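PDB 4EWF: beta-lactamase, which probably hydrolyses the amide bond of the beta-lactam ring to give a substituted beta-amino acid. Local coordinates for residues 57-62 with 189-194. Residues are numbered along the deposited sequence; the frame is centred on the assembly and turned at random.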
# COMPACT_ATOMS: atom_id res chain seq x y z
N PRO A 57 -2.63 7.01 0.68
CA PRO A 57 -3.33 8.29 0.56
C PRO A 57 -2.71 9.39 1.43
O PRO A 57 -2.84 10.55 1.08
CB PRO A 57 -4.76 7.96 1.02
CG PRO A 57 -4.64 6.69 1.78
CD PRO A 57 -3.51 5.93 1.14
N LEU A 58 -2.05 9.03 2.53
CA LEU A 58 -1.35 10.04 3.34
C LEU A 58 -0.24 10.70 2.51
O LEU A 58 -0.10 11.93 2.48
CB LEU A 58 -0.75 9.40 4.61
CG LEU A 58 0.23 10.26 5.42
CD1 LEU A 58 -0.42 11.55 5.94
CD2 LEU A 58 0.83 9.46 6.57
N MSE A 59 0.56 9.88 1.83
CA MSE A 59 1.59 10.40 0.94
C MSE A 59 0.99 11.32 -0.12
O MSE A 59 1.53 12.38 -0.42
CB MSE A 59 2.33 9.25 0.25
CG MSE A 59 3.37 9.70 -0.77
SE MSE A 59 4.29 8.17 -1.57
CE MSE A 59 2.82 7.22 -2.32
N ILE A 60 -0.15 10.92 -0.68
CA ILE A 60 -0.79 11.74 -1.70
C ILE A 60 -1.15 13.10 -1.11
O ILE A 60 -0.96 14.14 -1.76
CB ILE A 60 -2.02 11.03 -2.31
CG1 ILE A 60 -1.57 9.76 -3.04
CG2 ILE A 60 -2.74 11.97 -3.28
CD1 ILE A 60 -2.73 8.80 -3.47
N ALA A 61 -1.66 13.11 0.12
CA ALA A 61 -2.03 14.38 0.75
C ALA A 61 -0.80 15.27 0.88
O ALA A 61 -0.88 16.48 0.66
CB ALA A 61 -2.67 14.15 2.10
N VAL A 62 0.32 14.67 1.24
CA VAL A 62 1.57 15.41 1.35
C VAL A 62 1.99 16.05 0.02
O VAL A 62 2.25 17.25 -0.05
CB VAL A 62 2.71 14.51 1.89
CG1 VAL A 62 4.03 15.24 1.81
CG2 VAL A 62 2.40 14.08 3.32
N LEU A 189 5.39 7.22 -7.27
CA LEU A 189 5.61 5.87 -7.80
C LEU A 189 7.05 5.43 -7.54
O LEU A 189 7.31 4.27 -7.23
CB LEU A 189 5.30 5.84 -9.30
CG LEU A 189 3.80 5.93 -9.65
CD1 LEU A 189 3.61 6.20 -11.14
CD2 LEU A 189 3.07 4.67 -9.22
N ALA A 190 7.98 6.36 -7.69
CA ALA A 190 9.36 6.09 -7.32
C ALA A 190 9.52 5.78 -5.81
O ALA A 190 10.37 4.98 -5.43
CB ALA A 190 10.29 7.25 -7.76
N MSE A 191 8.72 6.42 -4.96
CA MSE A 191 8.76 6.08 -3.52
C MSE A 191 8.30 4.64 -3.30
O MSE A 191 8.94 3.88 -2.57
CB MSE A 191 7.87 7.01 -2.69
CG MSE A 191 8.45 8.37 -2.41
SE MSE A 191 10.05 8.26 -1.26
CE MSE A 191 10.53 10.16 -1.29
N LEU A 192 7.17 4.27 -3.91
CA LEU A 192 6.65 2.91 -3.78
C LEU A 192 7.67 1.87 -4.26
O LEU A 192 7.74 0.77 -3.71
CB LEU A 192 5.32 2.74 -4.53
CG LEU A 192 4.18 3.52 -3.88
CD1 LEU A 192 2.97 3.57 -4.79
CD2 LEU A 192 3.82 2.91 -2.51
N GLU A 193 8.49 2.24 -5.23
CA GLU A 193 9.53 1.33 -5.72
C GLU A 193 10.59 1.08 -4.65
O GLU A 193 11.36 0.11 -4.73
CB GLU A 193 10.17 1.87 -7.01
CG GLU A 193 9.21 1.87 -8.21
CD GLU A 193 9.78 2.52 -9.47
OE1 GLU A 193 11.01 2.47 -9.67
OE2 GLU A 193 8.98 3.07 -10.26
N LYS A 194 10.64 1.93 -3.63
CA LYS A 194 11.64 1.77 -2.58
C LYS A 194 11.18 0.85 -1.44
O LYS A 194 11.90 0.65 -0.46
CB LYS A 194 12.10 3.15 -2.09
CG LYS A 194 12.89 3.87 -3.20
CD LYS A 194 13.62 5.08 -2.70
CE LYS A 194 14.48 5.67 -3.80
NZ LYS A 194 13.67 5.96 -5.02
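M59, a selenomethionine, bridges to two residues of 189-194: its SE lies 3.9 Å from CB of M191, and its terminal CE lies 4.2 Å from CG of L192. Both approaches are apolar, and no hydrogen bond links the segments. The burial is small, 117 Å² in all, with M59 supplying 64 Å² of it. Its reach follows from the torsions: CG is anti to the backbone N (chi1 176°) and chi2 is also extended, which carries SE straight out from the helix; the bend at chi3 (59°) then turns CE toward L192. The extended chain crosses under half of the 9.5 Å between CA of M59 and CA of M191, and contact with CB of M191 closes the remainder. M191, also selenomethionine, bends at chi2 (-66°) and leads its end away. Helix 102-111 packs on both, through V106 and I110 against M59 and E103 against M191. L192 brings its branch point closer, packs on L174 and touches residues matching the SxxK pattern, which probably marks the active site. The contact thus joins helix 55-67 to helix 182-192 within the helical part of the fold, and a backbone hydrogen bond between L192 and S215 ties it to edge strand 212-220.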